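Side-chain contact in cyclic di-GMP-binding protein XC_3703 (Xanthomonas campestris pv. campestris, PDB 5B7W), which binds the second messenger cyclic di-GMP, regulates virulence and biofilm formation and, without the ligand, promotes binding of a LysR-type transcriptional regulator to its target genes: residues E14-N17 and A18-A22. Sequence-based numbering, arbitrary orientation.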
ATOM      1  N   GLU A  14     -11.192   4.603   4.011  1.00 27.00           N
ATOM      2  CA  GLU A  14     -10.289   4.390   5.137  1.00 35.82           C
ATOM      3  C   GLU A  14      -8.972   5.129   4.933  1.00 31.59           C
ATOM      4  O   GLU A  14      -8.368   5.614   5.897  1.00 35.15           O
ATOM      5  CB  GLU A  14     -10.045   2.895   5.344  1.00 40.45           C
ATOM      6  CG  GLU A  14     -11.290   2.097   5.715  1.00 48.06           C
ATOM      7  CD  GLU A  14     -11.724   2.286   7.164  1.00 60.37           C
ATOM      8  OE1 GLU A  14     -11.279   3.256   7.815  1.00 60.68           O
ATOM      9  OE2 GLU A  14     -12.517   1.455   7.653  1.00 66.48           O
ATOM     10  N   LEU A  15      -8.511   5.225   3.683  1.00 30.22           N
ATOM     11  CA  LEU A  15      -7.340   6.045   3.395  1.00 33.61           C
ATOM     12  C   LEU A  15      -7.606   7.504   3.740  1.00 40.43           C
ATOM     13  O   LEU A  15      -6.726   8.196   4.266  1.00 34.47           O
ATOM     14  CB  LEU A  15      -6.946   5.900   1.925  1.00 32.18           C
ATOM     15  CG  LEU A  15      -5.775   6.760   1.441  1.00 40.29           C
ATOM     16  CD1 LEU A  15      -4.534   6.512   2.283  1.00 40.73           C
ATOM     17  CD2 LEU A  15      -5.489   6.501  -0.030  1.00 41.76           C
ATOM     18  N   THR A  16      -8.819   7.984   3.461  1.00 32.70           N
ATOM     19  CA  THR A  16      -9.184   9.348   3.827  1.00 33.09           C
ATOM     20  C   THR A  16      -9.312   9.497   5.338  1.00 31.20           C
ATOM     21  O   THR A  16      -8.872  10.503   5.908  1.00 31.79           O
ATOM     22  CB  THR A  16     -10.491   9.744   3.137  1.00 31.77           C
ATOM     23  OG1 THR A  16     -10.335   9.633   1.717  1.00 35.66           O
ATOM     24  CG2 THR A  16     -10.873  11.174   3.489  1.00 36.26           C
ATOM     25  N   ASN A  17      -9.912   8.506   6.004  1.00 34.32           N
ATOM     26  CA  ASN A  17     -10.050   8.566   7.455  1.00 43.30           C
ATOM     27  C   ASN A  17      -8.691   8.609   8.140  1.00 42.35           C
ATOM     28  O   ASN A  17      -8.487   9.385   9.081  1.00 34.65           O
ATOM     29  CB  ASN A  17     -10.863   7.373   7.959  1.00 49.02           C
ATOM     30  CG  ASN A  17     -12.354   7.645   7.967  1.00 58.59           C
ATOM     31  OD1 ASN A  17     -13.142   6.831   8.451  1.00 63.76           O
ATOM     32  ND2 ASN A  17     -12.750   8.795   7.434  1.00 57.58           N
ATOM     33  N   ALA A  18      -7.745   7.786   7.677  1.00 37.36           N
ATOM     34  CA  ALA A  18      -6.426   7.749   8.302  1.00 31.88           C
ATOM     35  C   ALA A  18      -5.719   9.094   8.191  1.00 33.58           C
ATOM     36  O   ALA A  18      -5.064   9.541   9.141  1.00 31.26           O
ATOM     37  CB  ALA A  18      -5.579   6.643   7.673  1.00 24.93           C
ATOM     38  N   VAL A  19      -5.840   9.757   7.039  1.00 31.89           N
ATOM     39  CA  VAL A  19      -5.220  11.068   6.871  1.00 35.52           C
ATOM     40  C   VAL A  19      -5.905  12.101   7.759  1.00 37.28           C
ATOM     41  O   VAL A  19      -5.242  12.946   8.373  1.00 34.97           O
ATOM     42  CB  VAL A  19      -5.246  11.486   5.389  1.00 37.83           C
ATOM     43  CG1 VAL A  19      -4.664  12.883   5.220  1.00 35.60           C
ATOM     44  CG2 VAL A  19      -4.479  10.481   4.544  1.00 36.56           C
ATOM     45  N   ASP A  20      -7.236  12.048   7.845  1.00 34.26           N
ATOM     46  CA  ASP A  20      -7.957  12.968   8.720  1.00 37.11           C
ATOM     47  C   ASP A  20      -7.579  12.748  10.179  1.00 31.55           C
ATOM     48  O   ASP A  20      -7.388  13.711  10.931  1.00 35.70           O
ATOM     49  CB  ASP A  20      -9.465  12.807   8.531  1.00 44.79           C
ATOM     50  CG  ASP A  20      -9.924  13.198   7.143  1.00 53.24           C
ATOM     51  OD1 ASP A  20      -9.317  14.116   6.552  1.00 53.84           O
ATOM     52  OD2 ASP A  20     -10.893  12.589   6.642  1.00 58.57           O
ATOM     53  N   GLN A  21      -7.466  11.486  10.599  1.00 28.80           N
ATOM     54  CA  GLN A  21      -7.071  11.206  11.975  1.00 30.98           C
ATOM     55  C   GLN A  21      -5.624  11.608  12.234  1.00 30.14           C
ATOM     56  O   GLN A  21      -5.284  11.992  13.358  1.00 37.52           O
ATOM     57  CB  GLN A  21      -7.282   9.724  12.295  1.00 36.31           C
ATOM     58  CG  GLN A  21      -8.736   9.278  12.213  1.00 34.11           C
ATOM     59  CD  GLN A  21      -8.908   7.779  12.388  1.00 49.19           C
ATOM     60  OE1 GLN A  21      -7.952   7.063  12.692  1.00 52.91           O
ATOM     61  NE2 GLN A  21     -10.129   7.297  12.187  1.00 58.38           N
ATOM     62  N   ALA A  22      -4.766  11.531  11.214  1.00 28.16           N
ATOM     63  CA  ALA A  22      -3.382  11.965  11.382  1.00 29.56           C
ATOM     64  C   ALA A  22      -3.297  13.474  11.575  1.00 27.16           C
ATOM     65  O   ALA A  22      -2.507  13.957  12.394  1.00 33.19           O
ATOM     66  CB  ALA A  22      -2.541  11.525  10.184  1.00 25.97           C
TER
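Thr-16 and Asp-20, one helical turn apart, lie side by side and point the same way, the methyl CG2 of Thr-16 resting 3.5 Å from OD2 of Asp-20. With CG of Asp-20 beside its own backbone N (chi1 -65°), the carboxylate folds back along the helix, bringing OD2 to 3.0 Å from the carbonyl O of Thr-16. Both atoms are acceptors, so the approach is probably unfavourable electrostatically; Thr-16 O instead accepts the bond from the amide N of Asp-20, at 3.0 Å. The hydroxyl OG1 of Thr-16, anti to the carbonyl carbon, turns back to hydrogen-bond Lys-12 O, which would hold the threonine rotation and turns its methyl to the aspartate. Gln-21 repeats the fold-back: its CG packs 3.1 Å from Asn-17 O, the same oxygen that takes the bond from Gln-21 N (2.8 Å, 162° at the hydrogen). On the buried side, Val-19 sets CG2 3.2 Å from Leu-15 O, whose bond from Val-19 N is weak. Glu-14 directs its carboxylate to a salt bridge with Arg-71. This amphipathic helix, 12-26, is one of two covering the sheet of an RRM-like domain: Leu-15 and Val-19 meet Ile-47 of strand 46-51, Val-19 and Ala-22 pack on Phe-39 of strand 38-42, and Ala-18 touches Leu-68 of the companion helix 54-70.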